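Local coordinates for protein manganese-dependent ADP-ribose/CDP-alcohol diphosphatase (Danio rerio, PDB 2NXF) that probably hydrolyses ADP-ribose and CDP-alcohols such as CDP-choline at a two-metal centre of the calcineurin-like phosphoesterase type, at residues 206-217 and 247-258; 11-21 and 31-40. One frame throughout, in Å; residues are numbered along the deposited sequence. Where two conformers were deposited one is given.

Contact 1. Residues 206-217 and 247-258; sequences LQWLDAVLTLSD and AVLSVLRSHQSV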
loop_
_atom_site.group_PDB
_atom_site.type_symbol
_atom_site.label_atom_id
_atom_site.label_comp_id
_atom_site.label_asym_id
_atom_site.label_seq_id
_atom_site.Cartn_x
_atom_site.Cartn_y
_atom_site.Cartn_z
ATOM N N LEU A 206 -12.092 9.312 -5.324
ATOM C CA LEU A 206 -12.064 10.271 -4.201
ATOM C C LEU A 206 -13.458 10.604 -3.688
ATOM O O LEU A 206 -13.654 10.805 -2.479
ATOM C CB LEU A 206 -11.364 11.574 -4.605
ATOM C CG LEU A 206 -9.873 11.402 -4.894
ATOM C CD1 LEU A 206 -9.377 12.651 -5.680
ATOM C CD2 LEU A 206 -9.077 11.202 -3.637
ATOM N N GLN A 207 -14.423 10.702 -4.606
ATOM C CA GLN A 207 -15.813 10.985 -4.236
ATOM C C GLN A 207 -16.361 9.844 -3.378
ATOM O O GLN A 207 -17.069 10.074 -2.392
ATOM C CB GLN A 207 -16.662 11.233 -5.490
ATOM C CG GLN A 207 -16.383 12.621 -6.091
ATOM C CD GLN A 207 -17.167 12.932 -7.362
ATOM O OE1 GLN A 207 -17.558 12.029 -8.113
ATOM N NE2 GLN A 207 -17.383 14.221 -7.619
ATOM N N TRP A 208 -16.004 8.611 -3.737
ATOM C CA TRP A 208 -16.415 7.458 -2.940
ATOM C C TRP A 208 -15.743 7.442 -1.553
ATOM O O TRP A 208 -16.410 7.245 -0.534
ATOM C CB TRP A 208 -16.136 6.167 -3.717
ATOM C CG TRP A 208 -16.211 4.871 -2.940
ATOM C CD1 TRP A 208 -17.332 4.113 -2.669
ATOM C CD2 TRP A 208 -15.102 4.148 -2.389
ATOM N NE1 TRP A 208 -16.979 2.977 -1.967
ATOM C CE2 TRP A 208 -15.618 2.974 -1.786
ATOM C CE3 TRP A 208 -13.719 4.383 -2.346
ATOM C CZ2 TRP A 208 -14.804 2.049 -1.139
ATOM C CZ3 TRP A 208 -12.896 3.452 -1.697
ATOM C CH2 TRP A 208 -13.446 2.299 -1.109
ATOM N N LEU A 209 -14.436 7.657 -1.515
ATOM C CA LEU A 209 -13.729 7.742 -0.231
ATOM C C LEU A 209 -14.384 8.826 0.652
ATOM O O LEU A 209 -14.682 8.606 1.830
ATOM C CB LEU A 209 -12.269 8.125 -0.483
ATOM C CG LEU A 209 -11.476 8.410 0.803
ATOM C CD1 LEU A 209 -11.450 7.200 1.749
ATOM C CD2 LEU A 209 -10.042 8.853 0.391
ATOM N N ASP A 210 -14.615 9.997 0.070
ATOM C CA ASP A 210 -15.242 11.097 0.813
ATOM C C ASP A 210 -16.619 10.701 1.378
ATOM O O ASP A 210 -16.953 11.041 2.516
ATOM C CB ASP A 210 -15.353 12.340 -0.072
ATOM C CG ASP A 210 -15.871 13.529 0.685
ATOM O OD1 ASP A 210 -15.201 13.980 1.642
ATOM O OD2 ASP A 210 -16.980 13.986 0.360
ATOM N N ALA A 211 -17.395 9.961 0.582
ATOM C CA ALA A 211 -18.724 9.482 1.011
ATOM C C ALA A 211 -18.616 8.475 2.148
ATOM O O ALA A 211 -19.357 8.563 3.133
ATOM C CB ALA A 211 -19.474 8.863 -0.173
ATOM N N VAL A 212 -17.700 7.517 2.000
ATOM C CA VAL A 212 -17.434 6.514 3.057
ATOM C C VAL A 212 -17.115 7.242 4.367
ATOM O O VAL A 212 -17.677 6.940 5.428
ATOM C CB VAL A 212 -16.297 5.546 2.641
ATOM C CG1 VAL A 212 -15.906 4.618 3.798
ATOM C CG2 VAL A 212 -16.768 4.697 1.446
ATOM N N LEU A 213 -16.239 8.245 4.284
ATOM C CA LEU A 213 -15.836 8.970 5.494
ATOM C C LEU A 213 -16.935 9.809 6.135
ATOM O O LEU A 213 -17.002 9.917 7.361
ATOM C CB LEU A 213 -14.592 9.823 5.205
ATOM C CG LEU A 213 -13.349 9.003 4.806
ATOM C CD1 LEU A 213 -12.178 9.942 4.506
ATOM C CD2 LEU A 213 -12.934 7.923 5.851
ATOM N N THR A 214 -17.811 10.402 5.318
ATOM C CA THR A 214 -18.972 11.133 5.815
ATOM C C THR A 214 -19.866 10.192 6.635
ATOM O O THR A 214 -20.288 10.520 7.742
ATOM C CB THR A 214 -19.761 11.762 4.653
ATOM O OG1 THR A 214 -18.965 12.787 4.029
ATOM C CG2 THR A 214 -21.097 12.353 5.133
ATOM N N LEU A 215 -20.112 9.004 6.098
ATOM C CA LEU A 215 -20.955 8.052 6.795
ATOM C C LEU A 215 -20.266 7.579 8.077
ATOM O O LEU A 215 -20.906 7.521 9.126
ATOM C CB LEU A 215 -21.349 6.901 5.879
ATOM C CG LEU A 215 -22.242 7.286 4.669
ATOM C CD1 LEU A 215 -22.858 5.992 4.192
ATOM C CD2 LEU A 215 -23.346 8.286 4.990
ATOM N N SER A 216 -18.961 7.311 7.999
ATOM C CA SER A 216 -18.185 6.954 9.198
ATOM C C SER A 216 -18.211 8.031 10.277
ATOM O O SER A 216 -18.353 7.711 11.463
ATOM C CB SER A 216 -16.763 6.604 8.806
ATOM O OG SER A 216 -16.764 5.335 8.168
ATOM N N ASP A 217 -18.143 9.303 9.879
ATOM C CA ASP A 217 -18.272 10.416 10.846
ATOM C C ASP A 217 -19.570 10.271 11.640
ATOM O O ASP A 217 -19.584 10.323 12.871
ATOM C CB ASP A 217 -18.307 11.791 10.144
ATOM C CG ASP A 217 -16.979 12.169 9.476
ATOM O OD1 ASP A 217 -15.922 11.560 9.756
ATOM O OD2 ASP A 217 -17.006 13.107 8.648
ATOM N N ALA A 247 -4.981 16.200 -3.040
ATOM C CA ALA A 247 -6.422 15.955 -3.187
ATOM C C ALA A 247 -6.897 14.955 -2.139
ATOM O O ALA A 247 -7.986 15.104 -1.570
ATOM C CB ALA A 247 -6.741 15.457 -4.599
ATOM N N VAL A 248 -6.053 13.965 -1.854
ATOM C CA VAL A 248 -6.361 12.975 -0.806
ATOM C C VAL A 248 -6.341 13.636 0.567
ATOM O O VAL A 248 -7.264 13.442 1.367
ATOM C CB VAL A 248 -5.405 11.775 -0.827
ATOM C CG1 VAL A 248 -5.854 10.720 0.213
ATOM C CG2 VAL A 248 -5.410 11.123 -2.205
ATOM N N LEU A 249 -5.292 14.416 0.835
ATOM C CA LEU A 249 -5.187 15.113 2.133
ATOM C C LEU A 249 -6.397 15.998 2.371
ATOM O O LEU A 249 -6.914 16.059 3.485
ATOM C CB LEU A 249 -3.903 15.938 2.229
ATOM C CG LEU A 249 -2.620 15.107 2.217
ATOM C CD1 LEU A 249 -1.412 16.026 2.109
ATOM C CD2 LEU A 249 -2.549 14.221 3.471
ATOM N N SER A 250 -6.863 16.688 1.329
ATOM C CA SER A 250 -8.024 17.561 1.464
ATOM C C SER A 250 -9.260 16.793 1.925
ATOM O O SER A 250 -10.025 17.291 2.758
ATOM C CB SER A 250 -8.308 18.275 0.145
ATOM O OG SER A 250 -7.340 19.279 -0.086
ATOM N N VAL A 251 -9.448 15.586 1.375
ATOM C CA VAL A 251 -10.547 14.706 1.794
ATOM C C VAL A 251 -10.356 14.256 3.255
ATOM O O VAL A 251 -11.265 14.423 4.073
ATOM C CB VAL A 251 -10.704 13.479 0.861
ATOM C CG1 VAL A 251 -11.731 12.479 1.429
ATOM C CG2 VAL A 251 -11.131 13.941 -0.539
ATOM N N LEU A 252 -9.169 13.763 3.587
ATOM C CA LEU A 252 -8.919 13.243 4.939
ATOM C C LEU A 252 -9.136 14.302 6.004
ATOM O O LEU A 252 -9.711 14.014 7.064
ATOM C CB LEU A 252 -7.502 12.696 5.060
ATOM C CG LEU A 252 -7.102 11.598 4.074
ATOM C CD1 LEU A 252 -5.654 11.180 4.341
ATOM C CD2 LEU A 252 -8.077 10.403 4.133
ATOM N N ARG A 253 -8.674 15.521 5.721
ATOM C CA ARG A 253 -8.752 16.630 6.687
ATOM C C ARG A 253 -10.187 17.094 6.972
ATOM O O ARG A 253 -10.436 17.782 7.969
ATOM C CB ARG A 253 -7.887 17.800 6.224
ATOM C CG ARG A 253 -6.397 17.461 6.279
ATOM C CD ARG A 253 -5.540 18.512 5.597
ATOM N NE ARG A 253 -4.116 18.238 5.809
ATOM C CZ ARG A 253 -3.143 18.643 4.996
ATOM N NH1 ARG A 253 -3.435 19.326 3.895
ATOM N NH2 ARG A 253 -1.878 18.363 5.284
ATOM N N SER A 254 -11.112 16.708 6.091
ATOM C CA SER A 254 -12.539 17.009 6.214
ATOM C C SER A 254 -13.289 16.079 7.165
ATOM O O SER A 254 -14.468 16.311 7.452
ATOM C CB SER A 254 -13.190 16.898 4.829
ATOM O OG SER A 254 -12.750 17.974 4.013
ATOM N N HIS A 255 -12.626 15.021 7.635
ATOM C CA HIS A 255 -13.323 13.958 8.356
ATOM C C HIS A 255 -12.634 13.519 9.638
ATOM O O HIS A 255 -11.529 12.953 9.596
ATOM C CB HIS A 255 -13.501 12.748 7.434
ATOM C CG HIS A 255 -14.329 13.045 6.227
ATOM N ND1 HIS A 255 -15.699 13.174 6.284
ATOM C CD2 HIS A 255 -13.982 13.248 4.932
ATOM C CE1 HIS A 255 -16.163 13.453 5.076
ATOM N NE2 HIS A 255 -15.142 13.488 4.237
ATOM N N GLN A 256 -13.328 13.731 10.763
ATOM C CA GLN A 256 -12.803 13.316 12.064
ATOM C C GLN A 256 -12.711 11.800 12.252
ATOM O O GLN A 256 -11.985 11.325 13.142
ATOM C CB GLN A 256 -13.566 13.982 13.218
ATOM C CG GLN A 256 -13.187 15.451 13.398
ATOM C CD GLN A 256 -13.058 15.871 14.858
ATOM O OE1 GLN A 256 -13.852 16.671 15.352
ATOM N NE2 GLN A 256 -12.048 15.333 15.554
ATOM N N SER A 257 -13.410 11.039 11.410
ATOM C CA SER A 257 -13.385 9.575 11.511
ATOM C C SER A 257 -12.056 8.946 11.097
ATOM O O SER A 257 -11.797 7.792 11.418
ATOM C CB SER A 257 -14.512 8.942 10.688
ATOM O OG SER A 257 -14.408 9.331 9.339
ATOM N N VAL A 258 -11.215 9.686 10.373
ATOM C CA VAL A 258 -9.942 9.136 9.921
ATOM C C VAL A 258 -9.019 8.895 11.129
ATOM O O VAL A 258 -8.718 9.822 11.892
ATOM C CB VAL A 258 -9.251 10.079 8.931
ATOM C CG1 VAL A 258 -7.885 9.512 8.512
ATOM C CG2 VAL A 258 -10.170 10.360 7.709
HETATM O O HOH W 1 -13.678 16.642 1.090
HETATM O O HOH W 2 -15.817 15.195 10.597
#
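Helices 206-217 and 247-253 run nearly parallel, their axes 9.9 Å apart at closest approach and inclined by 15°, and beyond the second helix a type I turn, His255 to Val258, leads into strand 258-263. This is a pair of crossover helices on one side of a sheet in the calcineurin-like phosphoesterase fold. At the N-terminal end the contact is apolar: Leu206 spreads its two methyls over Ala247 and Val248, and Val251 CG1 sits among Leu209, Asp210 and Leu213. The imidazole of His255 is gripped at both nitrogens. His255 NE2 donates to Asp210 OD1 over 2.6 Å in an almost straight bond (176°); the acceptor lies in the ring plane, while the N-H comes down on OD1 from above the carboxylate plane. His255 ND1 donates to Asp217 OD2 at 2.7 Å, on the syn side but tilted well out of that carboxylate's plane. With two acidic acceptors the ring is consistent with a cationic state, and the paired bonds fix its rotation. Leu213 CB lies over one face of the His255 ring, 3.5 Å from its centroid, a CH-pi contact. Water 1 also donates to Asp210 OD1. Asp217 OD1 accepts twice from Ser257: chi1 of 58° sets OG between the backbone N and the carbonyl carbon, from where it donates at 2.7 Å, while Ser257 N reaches it at 3.1 Å from the opposite face of the carboxylate.

Contact 2. Residues 11-21 and 31-40; sequences IADVQYADIED and RYYRGSADLL. With ZN (zinc ion), chain B; PO4 (phosphate ion), chain F.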
loop_
_atom_site.group_PDB
_atom_site.type_symbol
_atom_site.label_atom_id
_atom_site.label_comp_id
_atom_site.label_asym_id
_atom_site.label_seq_id
_atom_site.Cartn_x
_atom_site.Cartn_y
_atom_site.Cartn_z
ATOM N N ILE A 11 2.233 -5.705 6.678
ATOM C CA ILE A 11 3.550 -5.923 6.056
ATOM C C ILE A 11 3.534 -5.205 4.703
ATOM O O ILE A 11 2.467 -5.030 4.114
ATOM C CB ILE A 11 3.866 -7.432 5.911
ATOM C CG1 ILE A 11 5.380 -7.679 5.742
ATOM C CG2 ILE A 11 3.000 -8.085 4.809
ATOM C CD1 ILE A 11 5.797 -9.164 5.988
ATOM N N ALA A 12 4.705 -4.756 4.251
ATOM C CA ALA A 12 4.785 -4.013 2.982
ATOM C C ALA A 12 5.958 -4.486 2.138
ATOM O O ALA A 12 7.027 -4.801 2.671
ATOM C CB ALA A 12 4.941 -2.517 3.259
ATOM N N ASP A 13 5.737 -4.512 0.827
ATOM C CA ASP A 13 6.846 -4.556 -0.164
ATOM C C ASP A 13 7.724 -5.789 0.036
ATOM O O ASP A 13 8.963 -5.685 0.118
ATOM C CB ASP A 13 7.671 -3.248 -0.149
ATOM C CG ASP A 13 6.845 -2.043 -0.621
ATOM O OD1 ASP A 13 6.908 -1.721 -1.801
ATOM O OD2 ASP A 13 6.072 -1.485 0.178
ATOM N N VAL A 14 7.074 -6.950 0.121
ATOM C CA VAL A 14 7.801 -8.238 0.175
ATOM C C VAL A 14 8.686 -8.356 -1.088
ATOM O O VAL A 14 9.892 -8.613 -1.007
ATOM C CB VAL A 14 6.820 -9.430 0.302
ATOM C CG1 VAL A 14 7.576 -10.777 0.234
ATOM C CG2 VAL A 14 5.998 -9.340 1.603
ATOM N N GLN A 15 8.072 -8.137 -2.254
ATOM C CA GLN A 15 8.793 -8.078 -3.537
ATOM C C GLN A 15 9.659 -9.307 -3.793
ATOM O O GLN A 15 10.793 -9.199 -4.255
ATOM C CB GLN A 15 9.601 -6.767 -3.682
ATOM C CG GLN A 15 8.830 -5.776 -4.528
ATOM C CD GLN A 15 9.324 -4.357 -4.428
ATOM O OE1 GLN A 15 8.805 -3.558 -3.631
ATOM N NE2 GLN A 15 10.317 -4.026 -5.236
ATOM N N TYR A 16 9.095 -10.468 -3.476
ATOM C CA TYR A 16 9.799 -11.746 -3.650
ATOM C C TYR A 16 10.166 -11.990 -5.113
ATOM O O TYR A 16 9.403 -11.644 -6.010
ATOM C CB TYR A 16 8.925 -12.914 -3.144
ATOM C CG TYR A 16 9.531 -14.240 -3.495
ATOM C CD1 TYR A 16 10.672 -14.696 -2.828
ATOM C CD2 TYR A 16 9.015 -15.016 -4.534
ATOM C CE1 TYR A 16 11.255 -15.916 -3.158
ATOM C CE2 TYR A 16 9.600 -16.224 -4.880
ATOM C CZ TYR A 16 10.724 -16.667 -4.189
ATOM O OH TYR A 16 11.334 -17.858 -4.519
ATOM N N ALA A 17 11.341 -12.564 -5.330
ATOM C CA ALA A 17 11.725 -13.149 -6.626
ATOM C C ALA A 17 12.812 -14.168 -6.379
ATOM O O ALA A 17 13.635 -14.000 -5.473
ATOM C CB ALA A 17 12.204 -12.057 -7.600
ATOM N N ASP A 18 12.831 -15.222 -7.193
ATOM C CA ASP A 18 13.837 -16.273 -7.058
ATOM C C ASP A 18 15.078 -15.895 -7.869
ATOM O O ASP A 18 15.427 -16.547 -8.870
ATOM C CB ASP A 18 13.265 -17.628 -7.515
ATOM C CG ASP A 18 14.199 -18.792 -7.219
ATOM O OD1 ASP A 18 15.173 -18.635 -6.435
ATOM O OD2 ASP A 18 13.985 -19.880 -7.810
ATOM N N ILE A 19 15.742 -14.823 -7.429
ATOM C CA ILE A 19 16.903 -14.273 -8.134
ATOM C C ILE A 19 17.926 -13.790 -7.106
ATOM O O ILE A 19 17.595 -13.608 -5.932
ATOM C CB ILE A 19 16.522 -13.082 -9.056
ATOM C CG1 ILE A 19 15.950 -11.903 -8.248
ATOM C CG2 ILE A 19 15.538 -13.505 -10.150
ATOM C CD1 ILE A 19 15.334 -10.766 -9.095
ATOM N N GLU A 20 19.164 -13.585 -7.541
ATOM C CA GLU A 20 20.194 -13.114 -6.616
ATOM C C GLU A 20 19.882 -11.691 -6.132
ATOM O O GLU A 20 19.141 -10.935 -6.783
ATOM C CB GLU A 20 21.597 -13.227 -7.233
ATOM C CG GLU A 20 22.188 -14.654 -7.143
ATOM C CD GLU A 20 23.514 -14.826 -7.876
ATOM O OE1 GLU A 20 23.631 -14.403 -9.058
ATOM O OE2 GLU A 20 24.442 -15.432 -7.287
ATOM N N ASP A 21 20.426 -11.347 -4.969
ATOM C CA ASP A 21 20.280 -10.000 -4.433
ATOM C C ASP A 21 20.677 -8.938 -5.450
ATOM O O ASP A 21 21.630 -9.119 -6.221
ATOM C CB ASP A 21 21.122 -9.816 -3.177
ATOM C CG ASP A 21 20.604 -10.600 -1.985
ATOM O OD1 ASP A 21 19.483 -11.163 -2.033
ATOM O OD2 ASP A 21 21.341 -10.641 -0.978
ATOM N N ARG A 31 18.567 -5.078 -2.340
ATOM C CA ARG A 31 17.271 -5.763 -2.429
ATOM C C ARG A 31 17.440 -7.277 -2.265
ATOM O O ARG A 31 18.148 -7.928 -3.035
ATOM C CB ARG A 31 16.537 -5.371 -3.723
ATOM C CG ARG A 31 16.005 -3.964 -3.571
ATOM C CD ARG A 31 15.157 -3.453 -4.686
ATOM N NE ARG A 31 14.804 -2.058 -4.399
ATOM C CZ ARG A 31 13.833 -1.384 -5.004
ATOM N NH1 ARG A 31 13.071 -1.968 -5.939
ATOM N NH2 ARG A 31 13.614 -0.122 -4.664
ATOM N N TYR A 32 16.812 -7.813 -1.222
ATOM C CA TYR A 32 17.052 -9.174 -0.767
ATOM C C TYR A 32 15.903 -10.051 -1.265
ATOM O O TYR A 32 15.020 -10.418 -0.500
ATOM C CB TYR A 32 17.121 -9.171 0.761
ATOM C CG TYR A 32 18.269 -8.342 1.293
ATOM C CD1 TYR A 32 19.533 -8.894 1.415
ATOM C CD2 TYR A 32 18.083 -7.005 1.671
ATOM C CE1 TYR A 32 20.600 -8.141 1.903
ATOM C CE2 TYR A 32 19.143 -6.236 2.166
ATOM C CZ TYR A 32 20.388 -6.812 2.277
ATOM O OH TYR A 32 21.457 -6.086 2.757
ATOM N N TYR A 33 15.918 -10.362 -2.564
ATOM C CA TYR A 33 14.746 -10.942 -3.236
ATOM C C TYR A 33 14.331 -12.296 -2.650
ATOM O O TYR A 33 13.144 -12.525 -2.364
ATOM C CB TYR A 33 15.000 -11.060 -4.758
ATOM C CG TYR A 33 15.161 -9.707 -5.432
ATOM C CD1 TYR A 33 14.027 -8.867 -5.643
ATOM C CD2 TYR A 33 16.408 -9.255 -5.858
ATOM C CE1 TYR A 33 14.156 -7.623 -6.246
ATOM C CE2 TYR A 33 16.530 -8.000 -6.486
ATOM C CZ TYR A 33 15.405 -7.202 -6.657
ATOM O OH TYR A 33 15.520 -5.964 -7.250
ATOM N N ARG A 34 15.292 -13.197 -2.483
ATOM C CA ARG A 34 14.957 -14.522 -1.936
ATOM C C ARG A 34 14.646 -14.464 -0.443
ATOM O O ARG A 34 13.732 -15.153 0.028
ATOM C CB ARG A 34 16.059 -15.535 -2.219
ATOM C CG ARG A 34 16.148 -15.907 -3.691
ATOM C CD ARG A 34 17.163 -17.028 -3.875
ATOM N NE ARG A 34 17.275 -17.385 -5.285
ATOM C CZ ARG A 34 18.366 -17.228 -6.031
ATOM N NH1 ARG A 34 19.483 -16.726 -5.509
ATOM N NH2 ARG A 34 18.337 -17.589 -7.312
ATOM N N GLY A 35 15.403 -13.645 0.294
ATOM C CA GLY A 35 15.239 -13.514 1.749
ATOM C C GLY A 35 13.872 -12.996 2.158
ATOM O O GLY A 35 13.410 -13.255 3.276
ATOM N N SER A 36 13.213 -12.281 1.249
ATOM C CA SER A 36 11.891 -11.732 1.539
ATOM C C SER A 36 10.901 -12.821 1.930
ATOM O O SER A 36 10.058 -12.600 2.792
ATOM C CB SER A 36 11.349 -10.933 0.359
ATOM O OG SER A 36 11.126 -11.773 -0.747
ATOM N N ALA A 37 11.017 -13.995 1.310
ATOM C CA ALA A 37 10.098 -15.095 1.631
ATOM C C ALA A 37 10.353 -15.656 3.036
ATOM O O ALA A 37 9.417 -16.126 3.692
ATOM C CB ALA A 37 10.179 -16.189 0.576
ATOM N N ASP A 38 11.613 -15.608 3.486
ATOM C CA ASP A 38 11.990 -16.034 4.846
ATOM C C ASP A 38 11.429 -15.057 5.882
ATOM O O ASP A 38 10.916 -15.483 6.930
ATOM C CB ASP A 38 13.507 -16.124 4.979
ATOM C CG ASP A 38 14.118 -17.185 4.069
ATOM O OD1 ASP A 38 13.452 -18.204 3.772
ATOM O OD2 ASP A 38 15.279 -17.001 3.658
ATOM N N LEU A 39 11.518 -13.755 5.596
ATOM C CA LEU A 39 10.926 -12.760 6.485
ATOM C C LEU A 39 9.400 -12.915 6.524
ATOM O O LEU A 39 8.788 -12.859 7.597
ATOM C CB LEU A 39 11.319 -11.322 6.076
ATOM C CG LEU A 39 12.816 -11.006 6.251
ATOM C CD1 LEU A 39 13.090 -9.560 5.872
ATOM C CD2 LEU A 39 13.335 -11.246 7.678
ATOM N N LEU A 40 8.787 -13.113 5.363
ATOM C CA LEU A 40 7.328 -13.309 5.296
ATOM C C LEU A 40 6.886 -14.554 6.112
ATOM O O LEU A 40 5.899 -14.487 6.879
ATOM C CB LEU A 40 6.875 -13.436 3.836
ATOM C CG LEU A 40 5.383 -13.717 3.627
ATOM C CD1 LEU A 40 4.528 -12.656 4.335
ATOM C CD2 LEU A 40 5.077 -13.811 2.110
HETATM ZN ZN ZN B . 8.225 -1.668 -3.392
HETATM P P PO4 F . 9.598 0.058 -5.884
HETATM O O1 PO4 F . 10.303 1.182 -5.158
HETATM O O2 PO4 F . 10.387 -0.308 -7.126
HETATM O O3 PO4 F . 9.568 -1.219 -5.065
HETATM O O4 PO4 F . 8.186 0.434 -6.215
HETATM O O HOH W 3 18.028 -12.958 -3.345
HETATM O O HOH W 4 18.004 -12.499 -0.072
HETATM O O HOH W 5 7.763 0.410 -3.644
#
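The metal-binding loop after strand 6-11, a hallmark of calcineurin-like phosphoesterases, packs here against the start of helix 35-49. Asp13 OD1 and Gln15 OE1 bind one zinc ion, the latter at 2.0 Å, and Asp60 and His267 complete its protein ligands. A phosphate ion, likely picked up from the crystallisation medium, adds O3 to the zinc ion; Gln15 NE2 is hydrogen-bonded to Asp63 and makes only a weak bond to this oxygen. Arg31 approaches the phosphate with its guanidinium edge, NH1 weakly bonded to O2, while its NH2 pairs with Glu288. Farther out, Tyr33 buries the most surface: Ile19 CD1 lies over one ring face, 3.8 Å from the centroid, the backbone carbonyl carbon of Arg31 over the opposite one, and Gln15 O at the ring edge. Arg34 stretches out its side chain to form a salt bridge in which NE meets Asp18 OD1 at 2.7 Å and 173°, within the guanidinium plane, and the backbone carbonyl carbon of Ile19 sits over the centre of one guanidinium face. Tyr33 O takes a weak bond from Ala17 N. Water 3 bridges Ile19 O, Asp21 OD1 and Arg34 N. Toward the interior, Ile11 CD1, at the end of strand 6-11, meets Leu40 CD1 of helix 35-49; Leu40 also touches helix 72-84, as does Tyr16, while Ala17 and Ile19 reach helix 65-68.

From the N terminus, contact 2 comes first: the chain leaves strand 6-11, runs through the metal-binding loop 11-21, makes the small hairpin of strands 22-23 and 30-31, and returns as 31-40, closing a short loop of nine residues. Contact 1 opens much later and closes a longer one, in which helix 203-219 is followed by strand 222-227 and then helix 245-253. The two loops are in series, neither nested nor crossed, and lie on opposite sides of the chain's centre, their nearest atoms about 17 Å apart. Contact 2 ties a loop and helix to the six-stranded sheet, contact 1 joins two helices beside the seven-stranded one.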